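PDB 3FHL: putative oxidoreductase from Bacteroides fragilis NCTC 9343, which probably acts as an NAD(P)-dependent oxidoreductase of the Gfo/Idh/MocA family, although its substrate is not known. Local coordinates for residues 245-249 and 250-254; 277-281 and 282-286; 310-313 and 314-318; 322-325 and 326-329; 341-344 and 345-349. All coordinates share one frame; numbering follows the deposited sequence.

Contact 1: 245-249 and 250-254; sequences ALHGT and LGSYV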
# COMPACT_ATOMS: atom_id res chain seq x y z
N ALA C 245 -7.42 -1.04 6.28
CA ALA C 245 -8.36 -1.22 5.18
C ALA C 245 -8.53 -2.71 5.04
O ALA C 245 -7.57 -3.42 4.77
CB ALA C 245 -7.84 -0.60 3.88
N LEU C 246 -9.76 -3.17 5.25
CA LEU C 246 -10.06 -4.59 5.12
C LEU C 246 -11.09 -4.75 4.03
O LEU C 246 -11.97 -3.91 3.90
CB LEU C 246 -10.60 -5.15 6.44
CG LEU C 246 -9.56 -5.53 7.50
CD1 LEU C 246 -8.97 -4.32 8.16
CD2 LEU C 246 -10.22 -6.40 8.55
N HIS C 247 -10.97 -5.82 3.25
CA HIS C 247 -11.89 -6.05 2.15
C HIS C 247 -12.37 -7.48 2.24
O HIS C 247 -11.58 -8.38 2.46
CB HIS C 247 -11.20 -5.80 0.78
CG HIS C 247 -10.76 -4.37 0.59
ND1 HIS C 247 -11.65 -3.33 0.52
CD2 HIS C 247 -9.53 -3.82 0.47
CE1 HIS C 247 -10.99 -2.19 0.38
NE2 HIS C 247 -9.70 -2.47 0.34
N GLY C 248 -13.67 -7.67 2.07
CA GLY C 248 -14.24 -9.01 2.01
C GLY C 248 -15.17 -9.15 0.84
O GLY C 248 -15.35 -8.20 0.05
N THR C 249 -15.77 -10.33 0.71
CA THR C 249 -16.73 -10.62 -0.37
C THR C 249 -17.95 -9.71 -0.36
O THR C 249 -18.49 -9.38 -1.42
CB THR C 249 -17.19 -12.11 -0.36
OG1 THR C 249 -17.71 -12.46 0.94
CG2 THR C 249 -16.02 -13.03 -0.69
N LEU C 250 -18.37 -9.28 0.82
CA LEU C 250 -19.59 -8.49 0.97
C LEU C 250 -19.33 -7.01 1.16
O LEU C 250 -20.23 -6.18 1.03
CB LEU C 250 -20.43 -9.01 2.16
CG LEU C 250 -21.13 -10.38 1.99
CD1 LEU C 250 -22.04 -10.68 3.19
CD2 LEU C 250 -21.93 -10.43 0.70
N GLY C 251 -18.10 -6.66 1.50
CA GLY C 251 -17.81 -5.27 1.79
C GLY C 251 -16.46 -4.97 2.36
O GLY C 251 -15.60 -5.84 2.43
N SER C 252 -16.30 -3.72 2.78
CA SER C 252 -15.03 -3.18 3.22
C SER C 252 -15.17 -2.36 4.49
O SER C 252 -16.24 -1.84 4.78
CB SER C 252 -14.43 -2.29 2.12
OG SER C 252 -14.26 -3.03 0.91
N TYR C 253 -14.07 -2.27 5.23
CA TYR C 253 -13.96 -1.42 6.39
C TYR C 253 -12.66 -0.63 6.28
O TYR C 253 -11.60 -1.20 6.04
CB TYR C 253 -13.94 -2.27 7.67
CG TYR C 253 -13.75 -1.47 8.94
CD1 TYR C 253 -14.80 -0.66 9.44
CD2 TYR C 253 -12.56 -1.52 9.65
CE1 TYR C 253 -14.63 0.07 10.60
CE2 TYR C 253 -12.39 -0.80 10.82
CZ TYR C 253 -13.43 -0.01 11.29
OH TYR C 253 -13.23 0.70 12.44
N VAL C 254 -12.77 0.69 6.44
CA VAL C 254 -11.63 1.60 6.32
C VAL C 254 -11.58 2.57 7.50
O VAL C 254 -12.54 3.31 7.75
CB VAL C 254 -11.69 2.43 4.99
CG1 VAL C 254 -10.44 3.22 4.81
CG2 VAL C 254 -11.90 1.53 3.76
O HOH W 1 -14.90 -5.43 -0.59

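Contact 2: 277-281 and 282-286; sequences GEESE and QEWGL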
# COMPACT_ATOMS: atom_id res chain seq x y z
N GLY C 277 -11.12 5.35 26.36
CA GLY C 277 -10.79 4.68 25.10
C GLY C 277 -11.80 4.89 23.98
O GLY C 277 -11.62 4.40 22.86
N GLU C 278 -12.88 5.62 24.28
CA GLU C 278 -13.92 5.86 23.28
C GLU C 278 -13.43 6.80 22.17
O GLU C 278 -12.58 7.68 22.40
CB GLU C 278 -15.21 6.41 23.91
CG GLU C 278 -16.02 5.37 24.69
CD GLU C 278 -17.38 5.88 25.16
OE1 GLU C 278 -17.67 7.10 25.03
OE2 GLU C 278 -18.17 5.06 25.68
N GLU C 279 -13.98 6.58 20.97
CA GLU C 279 -13.72 7.43 19.82
C GLU C 279 -14.99 8.14 19.40
O GLU C 279 -16.10 7.64 19.63
CB GLU C 279 -13.21 6.60 18.64
CG GLU C 279 -11.89 5.90 18.88
CD GLU C 279 -11.44 5.08 17.68
OE1 GLU C 279 -12.19 4.17 17.24
OE2 GLU C 279 -10.32 5.34 17.21
N SER C 280 -14.83 9.29 18.76
CA SER C 280 -15.95 10.04 18.20
C SER C 280 -16.41 9.41 16.89
O SER C 280 -15.72 8.56 16.32
CB SER C 280 -15.55 11.49 17.96
OG SER C 280 -14.53 11.57 16.98
N GLU C 281 -17.57 9.86 16.41
CA GLU C 281 -18.12 9.39 15.13
C GLU C 281 -17.17 9.66 13.95
O GLU C 281 -17.06 8.84 13.02
CB GLU C 281 -19.52 9.99 14.90
CG GLU C 281 -19.92 10.19 13.42
CD GLU C 281 -21.36 9.80 13.11
OE1 GLU C 281 -22.10 9.39 14.04
OE2 GLU C 281 -21.75 9.89 11.92
N GLN C 282 -16.47 10.79 14.02
CA GLN C 282 -15.47 11.21 13.04
C GLN C 282 -14.26 10.27 13.02
O GLN C 282 -13.71 9.99 11.96
CB GLN C 282 -15.04 12.64 13.39
CG GLN C 282 -14.13 13.34 12.39
CD GLN C 282 -13.93 14.82 12.72
OE1 GLN C 282 -12.80 15.28 12.91
NE2 GLN C 282 -15.03 15.56 12.81
N GLU C 283 -13.87 9.78 14.20
CA GLU C 283 -12.73 8.88 14.33
C GLU C 283 -13.08 7.45 13.96
O GLU C 283 -12.22 6.70 13.52
CB GLU C 283 -12.15 8.94 15.75
CG GLU C 283 -11.41 10.25 16.02
CD GLU C 283 -11.28 10.61 17.50
OE1 GLU C 283 -10.52 11.56 17.80
OE2 GLU C 283 -11.93 9.96 18.35
N TRP C 284 -14.35 7.07 14.11
CA TRP C 284 -14.79 5.71 13.76
C TRP C 284 -14.50 5.40 12.30
O TRP C 284 -14.46 6.29 11.46
CB TRP C 284 -16.28 5.51 14.00
CG TRP C 284 -16.73 5.49 15.45
CD1 TRP C 284 -15.96 5.25 16.55
CD2 TRP C 284 -18.06 5.71 15.92
NE1 TRP C 284 -16.73 5.32 17.69
CE2 TRP C 284 -18.02 5.60 17.34
CE3 TRP C 284 -19.29 5.98 15.30
CZ2 TRP C 284 -19.17 5.75 18.13
CZ3 TRP C 284 -20.43 6.15 16.09
CH2 TRP C 284 -20.36 6.03 17.49
N GLY C 285 -14.33 4.12 12.00
CA GLY C 285 -14.10 3.67 10.63
C GLY C 285 -15.38 3.61 9.85
O GLY C 285 -16.46 3.56 10.42
N LEU C 286 -15.25 3.63 8.53
CA LEU C 286 -16.38 3.50 7.62
C LEU C 286 -16.63 2.04 7.27
O LEU C 286 -15.75 1.34 6.76
CB LEU C 286 -16.11 4.30 6.33
CG LEU C 286 -17.25 4.33 5.31
CD1 LEU C 286 -18.43 5.14 5.86
CD2 LEU C 286 -16.77 4.93 4.00
O HOH W 2 -15.57 4.44 20.35

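Contact 3: 310-313 and 314-318; sequences FYQN and IYEHL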
# COMPACT_ATOMS: atom_id res chain seq x y z
N PHE C 310 -4.78 -5.51 29.34
CA PHE C 310 -3.55 -6.27 29.48
C PHE C 310 -3.46 -6.87 30.90
O PHE C 310 -3.18 -8.06 31.06
CB PHE C 310 -2.31 -5.41 29.20
CG PHE C 310 -1.02 -6.11 29.48
CD1 PHE C 310 -0.51 -7.03 28.56
CD2 PHE C 310 -0.33 -5.90 30.67
CE1 PHE C 310 0.69 -7.69 28.80
CE2 PHE C 310 0.88 -6.57 30.92
CZ PHE C 310 1.38 -7.46 29.99
N TYR C 311 -3.70 -6.02 31.89
CA TYR C 311 -3.68 -6.38 33.30
C TYR C 311 -4.88 -7.22 33.71
O TYR C 311 -4.73 -8.19 34.45
CB TYR C 311 -3.48 -5.13 34.17
CG TYR C 311 -2.05 -4.66 34.09
CD1 TYR C 311 -1.04 -5.41 34.70
CD2 TYR C 311 -1.69 -3.52 33.37
CE1 TYR C 311 0.29 -5.03 34.62
CE2 TYR C 311 -0.35 -3.13 33.27
CZ TYR C 311 0.63 -3.89 33.92
OH TYR C 311 1.95 -3.55 33.85
N GLN C 312 -6.05 -6.90 33.15
CA GLN C 312 -7.22 -7.71 33.41
C GLN C 312 -6.98 -9.15 32.93
O GLN C 312 -7.33 -10.10 33.63
CB GLN C 312 -8.48 -7.12 32.77
CG GLN C 312 -9.79 -7.89 33.07
CD GLN C 312 -10.21 -7.86 34.55
OE1 GLN C 312 -9.68 -7.08 35.35
NE2 GLN C 312 -11.16 -8.72 34.91
N ASN C 313 -6.34 -9.29 31.78
CA ASN C 313 -5.98 -10.62 31.29
C ASN C 313 -4.99 -11.36 32.20
O ASN C 313 -5.13 -12.56 32.41
CB ASN C 313 -5.44 -10.57 29.86
CG ASN C 313 -4.97 -11.94 29.38
OD1 ASN C 313 -3.80 -12.14 29.12
ND2 ASN C 313 -5.90 -12.89 29.30
N ILE C 314 -4.01 -10.63 32.72
CA ILE C 314 -3.03 -11.21 33.64
C ILE C 314 -3.73 -11.74 34.89
O ILE C 314 -3.45 -12.87 35.34
CB ILE C 314 -1.92 -10.21 33.99
CG1 ILE C 314 -0.99 -10.05 32.79
CG2 ILE C 314 -1.12 -10.64 35.24
CD1 ILE C 314 0.13 -9.14 33.06
N TYR C 315 -4.67 -10.96 35.41
CA TYR C 315 -5.45 -11.37 36.56
C TYR C 315 -6.24 -12.64 36.28
O TYR C 315 -6.19 -13.59 37.06
CB TYR C 315 -6.37 -10.24 37.04
CG TYR C 315 -7.52 -10.75 37.90
CD1 TYR C 315 -7.31 -11.15 39.23
CD2 TYR C 315 -8.81 -10.86 37.37
CE1 TYR C 315 -8.37 -11.63 40.01
CE2 TYR C 315 -9.86 -11.36 38.13
CZ TYR C 315 -9.63 -11.74 39.45
OH TYR C 315 -10.69 -12.21 40.19
N GLU C 316 -6.96 -12.66 35.16
CA GLU C 316 -7.77 -13.81 34.76
C GLU C 316 -6.94 -15.07 34.54
O GLU C 316 -7.39 -16.17 34.80
CB GLU C 316 -8.65 -13.49 33.55
CG GLU C 316 -9.76 -12.51 33.92
CD GLU C 316 -10.76 -12.28 32.81
OE1 GLU C 316 -10.78 -13.05 31.83
OE2 GLU C 316 -11.55 -11.32 32.95
N HIS C 317 -5.71 -14.88 34.09
CA HIS C 317 -4.78 -15.97 33.93
C HIS C 317 -4.29 -16.53 35.26
O HIS C 317 -4.34 -17.74 35.48
CB HIS C 317 -3.58 -15.51 33.10
CG HIS C 317 -2.51 -16.54 32.97
ND1 HIS C 317 -2.72 -17.75 32.34
CD2 HIS C 317 -1.22 -16.54 33.36
CE1 HIS C 317 -1.59 -18.45 32.35
NE2 HIS C 317 -0.67 -17.74 32.97
N LEU C 318 -3.79 -15.65 36.12
CA LEU C 318 -3.16 -16.04 37.38
C LEU C 318 -4.16 -16.49 38.45
O LEU C 318 -3.89 -17.40 39.23
CB LEU C 318 -2.31 -14.89 37.93
CG LEU C 318 -1.02 -14.51 37.19
CD1 LEU C 318 -0.46 -13.27 37.84
CD2 LEU C 318 0.01 -15.65 37.18
O HOH W 3 -8.74 -12.78 30.02

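Contact 4: 322-325 and 326-329; sequences QPLE and THAQ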
# COMPACT_ATOMS: atom_id res chain seq x y z
N GLN C 322 -7.45 -18.65 33.21
CA GLN C 322 -7.73 -18.35 31.80
C GLN C 322 -6.43 -18.30 30.99
O GLN C 322 -5.37 -18.10 31.57
CB GLN C 322 -8.51 -17.03 31.68
CG GLN C 322 -9.86 -17.02 32.42
CD GLN C 322 -10.71 -18.22 32.06
OE1 GLN C 322 -11.23 -18.30 30.94
NE2 GLN C 322 -10.86 -19.15 32.99
N PRO C 323 -6.51 -18.51 29.65
CA PRO C 323 -5.32 -18.37 28.80
C PRO C 323 -4.67 -16.99 28.88
O PRO C 323 -5.37 -15.99 28.87
CB PRO C 323 -5.87 -18.60 27.40
CG PRO C 323 -7.05 -19.48 27.61
CD PRO C 323 -7.68 -18.90 28.85
N LEU C 324 -3.35 -16.96 28.99
CA LEU C 324 -2.59 -15.72 28.88
C LEU C 324 -2.56 -15.33 27.40
O LEU C 324 -2.29 -16.16 26.54
CB LEU C 324 -1.18 -15.93 29.41
CG LEU C 324 -0.15 -14.82 29.21
CD1 LEU C 324 -0.53 -13.59 29.99
CD2 LEU C 324 1.26 -15.31 29.57
N GLU C 325 -2.87 -14.07 27.11
CA GLU C 325 -2.87 -13.60 25.71
C GLU C 325 -1.47 -13.23 25.22
O GLU C 325 -1.17 -13.34 24.03
CB GLU C 325 -3.82 -12.41 25.52
CG GLU C 325 -5.30 -12.76 25.70
CD GLU C 325 -6.23 -11.56 25.53
OE1 GLU C 325 -6.08 -10.81 24.54
OE2 GLU C 325 -7.12 -11.36 26.39
N THR C 326 -0.61 -12.82 26.15
CA THR C 326 0.64 -12.16 25.82
C THR C 326 1.88 -12.96 26.23
O THR C 326 2.82 -12.42 26.82
CB THR C 326 0.72 -10.77 26.48
OG1 THR C 326 0.48 -10.91 27.88
CG2 THR C 326 -0.35 -9.81 25.87
N HIS C 327 1.89 -14.24 25.91
CA HIS C 327 3.08 -15.07 26.12
C HIS C 327 4.32 -14.43 25.51
O HIS C 327 4.25 -13.84 24.43
CB HIS C 327 2.90 -16.44 25.48
CG HIS C 327 1.97 -17.35 26.22
ND1 HIS C 327 0.69 -17.60 25.79
CD2 HIS C 327 2.15 -18.09 27.34
CE1 HIS C 327 0.11 -18.45 26.63
NE2 HIS C 327 0.97 -18.76 27.58
N ALA C 328 5.44 -14.55 26.20
CA ALA C 328 6.73 -14.07 25.70
C ALA C 328 7.11 -14.66 24.34
O ALA C 328 7.80 -13.99 23.55
CB ALA C 328 7.83 -14.33 26.71
N GLN C 329 6.65 -15.88 24.05
CA GLN C 329 6.91 -16.53 22.76
C GLN C 329 6.34 -15.69 21.59
O GLN C 329 6.91 -15.69 20.50
CB GLN C 329 6.33 -17.95 22.73
CG GLN C 329 6.63 -18.76 21.47
CD GLN C 329 8.10 -19.04 21.28
OE1 GLN C 329 8.78 -19.49 22.21
NE2 GLN C 329 8.60 -18.81 20.07
O HOH W 4 -0.03 -15.87 23.79

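Contact 5: 341-344 and 345-349; sequences AYQS and HRENK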
# COMPACT_ATOMS: atom_id res chain seq x y z
N ALA C 341 11.96 -9.92 7.34
CA ALA C 341 11.73 -8.69 6.59
C ALA C 341 13.04 -7.97 6.26
O ALA C 341 13.26 -7.55 5.11
CB ALA C 341 10.78 -7.76 7.37
N TYR C 342 13.93 -7.86 7.24
CA TYR C 342 15.27 -7.31 7.02
C TYR C 342 16.08 -8.15 6.01
O TYR C 342 16.74 -7.60 5.14
CB TYR C 342 16.02 -7.09 8.34
CG TYR C 342 15.67 -5.77 9.01
CD1 TYR C 342 16.22 -4.57 8.56
CD2 TYR C 342 14.81 -5.71 10.10
CE1 TYR C 342 15.91 -3.35 9.18
CE2 TYR C 342 14.49 -4.50 10.72
CZ TYR C 342 15.03 -3.32 10.25
OH TYR C 342 14.72 -2.11 10.86
N GLN C 343 15.97 -9.47 6.10
CA GLN C 343 16.70 -10.37 5.21
C GLN C 343 16.18 -10.27 3.76
O GLN C 343 16.96 -10.27 2.82
CB GLN C 343 16.63 -11.80 5.73
CG GLN C 343 17.47 -12.81 4.95
CD GLN C 343 17.11 -14.25 5.26
OE1 GLN C 343 16.46 -14.55 6.27
NE2 GLN C 343 17.53 -15.17 4.40
N SER C 344 14.86 -10.19 3.61
CA SER C 344 14.22 -10.03 2.31
C SER C 344 14.64 -8.77 1.59
O SER C 344 14.89 -8.79 0.37
CB SER C 344 12.70 -10.04 2.45
OG SER C 344 12.07 -9.77 1.21
N HIS C 345 14.74 -7.67 2.34
CA HIS C 345 15.17 -6.39 1.80
C HIS C 345 16.66 -6.42 1.45
O HIS C 345 17.03 -6.05 0.34
CB HIS C 345 14.87 -5.27 2.80
CG HIS C 345 15.61 -3.99 2.52
ND1 HIS C 345 15.35 -3.20 1.43
CD2 HIS C 345 16.58 -3.36 3.22
CE1 HIS C 345 16.14 -2.14 1.45
NE2 HIS C 345 16.90 -2.21 2.53
N ARG C 346 17.50 -6.87 2.39
CA ARG C 346 18.95 -6.91 2.21
C ARG C 346 19.40 -7.82 1.06
O ARG C 346 20.31 -7.47 0.31
CB ARG C 346 19.64 -7.29 3.54
CG ARG C 346 20.84 -8.24 3.44
CD ARG C 346 21.63 -8.37 4.75
NE ARG C 346 20.79 -8.25 5.96
CZ ARG C 346 20.12 -9.25 6.53
NH1 ARG C 346 20.14 -10.48 6.03
NH2 ARG C 346 19.40 -9.00 7.62
N GLU C 347 18.73 -8.96 0.91
CA GLU C 347 19.11 -9.98 -0.05
C GLU C 347 18.30 -9.95 -1.34
O GLU C 347 18.53 -10.78 -2.23
CB GLU C 347 19.02 -11.37 0.59
CG GLU C 347 20.01 -11.57 1.73
CD GLU C 347 19.95 -12.96 2.35
OE1 GLU C 347 19.16 -13.82 1.88
OE2 GLU C 347 20.70 -13.18 3.33
N ASN C 348 17.34 -9.02 -1.42
CA ASN C 348 16.47 -8.89 -2.60
C ASN C 348 15.78 -10.22 -2.94
O ASN C 348 15.77 -10.65 -4.10
CB ASN C 348 17.25 -8.29 -3.80
CG ASN C 348 16.38 -8.11 -5.06
OD1 ASN C 348 16.81 -8.45 -6.17
ND2 ASN C 348 15.18 -7.60 -4.88
N LYS C 349 15.23 -10.88 -1.92
CA LYS C 349 14.56 -12.18 -2.10
C LYS C 349 13.30 -12.33 -1.25
O LYS C 349 13.17 -11.71 -0.20
CB LYS C 349 15.53 -13.31 -1.73
CG LYS C 349 16.61 -13.62 -2.77
CD LYS C 349 17.74 -14.44 -2.15
CE LYS C 349 18.83 -14.80 -3.17
NZ LYS C 349 18.32 -15.74 -4.21

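Contact 1: 245-249 and 250-254
The imidazole of His247 is met at its edge, in the ring plane, by the hydroxyl of Ser252: ND1 lies 2.7 Å from Ser252 OG in a nearly straight hydrogen bond whose proton could sit on either atom. The other ring nitrogen, NE2, is hydrogen-bonded to Glu241 of the second subunit, so the imidazole is fixed from two directions and its rotation is settled. Both CG of His247 and OG of Ser252 stand beside their own backbone N (chi1 -64° and -58°), which brings the two groups together over one face of the sheet. Ser252 OG also takes the backbone N-H of Glu239 of the second subunit and is hydrogen-bonded, at 2.9 Å, to a water that donates to Gly248 O. The segments form a beta hairpin of the C-terminal alpha/beta domain, with His247 and Ser252 a non-hydrogen-bonded antiparallel pair. Next to them Leu246 and Tyr253 are the hydrogen-bonded pair, Leu246 N reaching Tyr253 O at 2.8 Å and Tyr253 N reaching Leu246 O at 3.0 Å. Their side chains leave by the other face and pack against helix 129-139. Toward the turn, Gly248 N donates to Gly251 O at 2.7 Å, and Thr249 OG1 bonds to Arg145 N.

Contact 2: 277-281 and 282-286
Hydrogen bonds fold Ser280 to Trp284 into a single helix-like turn of the loop before strand 286-291, closed by the i to i+4 bond from Trp284 N to Ser280 O (3.0 Å, in the carbonyl plane). Ser280 N donates to Glu283 OE2 at 3.0 Å and 167°, approaching from above the carboxylate plane. Glu283 N gives weak bonds to Ser280 O and to Ser280 OG, which stands between the backbone N and the carbonyl carbon (chi1 64°) and so faces Glu283 N. The reciprocal Ser280-Glu283 pair resembles a capping box, although no regular helix follows.

Aromatic packing follows from the same turn. Glu281 CA sits over a face of the Trp284 indole, 4.0 Å from the centroid of its six-membered ring, a CH-pi contact, and Ser280 O lies above that same face, 3.3 Å from Trp284 CG. A water joins the indole edge to the backbone, accepting from Trp284 NE1 at 3.0 Å and from Glu279 N at 2.7 Å.

The charged ends turn to lysines: Glu279 OE2 pairs with Lys255 and Glu283 OE1 with Lys260. With Glu279 OE2 and Glu283 OE2 5.0 Å apart, these lysines probably offset the carboxylates' mutual repulsion and favour their ionised forms.

Contact 3: 310-313 and 314-318
Successive i to i+4 backbone bonds carry the helix through both segments, from Ile314 N to Phe310 O (3.2 Å) on to His317 N and Asn313 O (2.9 Å). On the buried side, Ile314 was modelled in two conformers; in the one described here its CD1 methyl approaches the Phe310 ring obliquely, 3.4 Å from Phe310 CE2, with the Tyr311 ring a looser neighbour of the same methyl. Helix 309-320 here lies against the parallel sheet of the NAD-binding Rossmann fold, although it falls in the sequence range of the C-terminal alpha/beta family: Phe310 and Ile314 touch Val93, Tyr311 touches Val70, and Tyr311 OH bonds to His21. The more polar side has an i to i+4 pair of its own. Gln312 NE2 donates to Glu316 OE2 at 3.3 Å, reaching the anti side of the carboxylate, with the amide and carboxylate planes almost perpendicular (87°). The bend of Gln312 at chi2 (66°) sets its side chain beside that of Tyr315, the amide oblique to the ring, while its OE1 is bound by Asn28. A water accepts from Asn313 ND2 at 2.9 Å and donates to Glu316 OE1 at 2.7 Å, so OE2 of Glu316 is bound by Gln312 and OE1 by the water. The Asn313 amide also faces the following loop, OD1 taking the N-H of Glu325 and ND2 donating to Pro323 O.

Contact 4: 322-325 and 326-329
Leu324 reaches forward over the turn to Thr326 and His327. Its CB lies 4.0 Å from both CE1 and NE2 of the His327 ring, and CG, anti to the backbone N (chi1 171°), stands 3.7 Å from Thr326 N, helping to bury an N-H that finds no acceptor in the model. There the chain forks. CD1 goes to the Thr326 hydroxyl, 3.6 Å from OG1, the two side chains crossing at about a right angle; that hydroxyl is hydrogen-bonded to Ser120. Leu324 CD2 lies over one face of the His327 imidazole, 4.0 Å from its centroid and displaced toward the rim near His327 CD2, a CH-pi contact. The turn belongs to the connection between helix 309-320 and helix 328-347, where the chain passes beside strand 119-122 of the Rossmann-type sheet: the backbone of Thr326 bonds to Val121, through its carbonyl, and that of Ala328, leading into helix 328-347, to Leu119. No direct hydrogen bond spans the two segments, and a water does the bridging instead. It lies 2.8 Å from Glu325 O, to which it probably donates, accepts from His327 N at 3.3 Å and sits at the edge of the imidazole, in plane, 2.7 Å from His327 ND1. Glu325 O is also bound by Arg126.

Contact 5: 341-344 and 345-349
A Schellman motif ends helix 328-347, with Asn348 the first residue to leave helical geometry, its phi positive at 53°. Asn348 N makes a weak bond to His345 O, and the next residue, Lys349, donates from N to Ser344 O at 3.1 Å, meeting a lone pair in the carbonyl plane. The Ser344 side chain adds a further link: OG, held anti to the backbone N (chi1 175°), donates to Lys349 O at 2.6 Å, and it also bonds to Ala199 N. Ser344 therefore holds Lys349 through both its carbonyl and its hydroxyl.

One turn back, regular bonds continue the helix, Arg346 N to Tyr342 O and Glu347 N to Gln343 O, both 2.9 Å. Gln343 and Glu347 repeat this spacing with their side chains. Gln343 NE2 donates to Glu347 OE1 at 3.3 Å; the oxygen lies in the amide plane but is met from above the carboxylate plane, the two planes being 72° apart. Arg346 bends at chi3 and folds back along the helix, laying one face of its guanidinium over the backbone of Tyr342 and Gln343, with NH1 3.5 Å from Gln343 CA. Glu347 OE2 lies in plane at the guanidinium edge in a long salt bridge.

Ala341, Tyr342 and His345 pack on strand 194-202 of the mixed sheet, and Tyr342 OH bonds to Asp211. Gln343 and Ser344 touch strand 351-352, which follows shortly after and is outermost in that sheet within this chain, while Asn348 OD1 bonds to Asn352 of the second subunit.

How the contacts relate
Along the chain the five contacts follow in series, and none encloses or crosses another. Contact 1 closes the hairpin 244-248/252-255 of the mixed sheet, and contact 2 turns the loop that brings the chain back beside it as strand 286-291; Leu286 N meets Val254 O at 2.8 Å. Contact 3 lies on helix 309-320, which packs on the Rossmann sheet. Contact 4 lies in the following loop, its centre about 9 Å from that of contact 3, and leads into helix 328-347. That helix spans from the Rossmann side back to the mixed sheet, where contact 5 ends it, about 30 Å from contact 4 between centres. Contacts 1 and 5 touch the second subunit, as does Leu286 of contact 2.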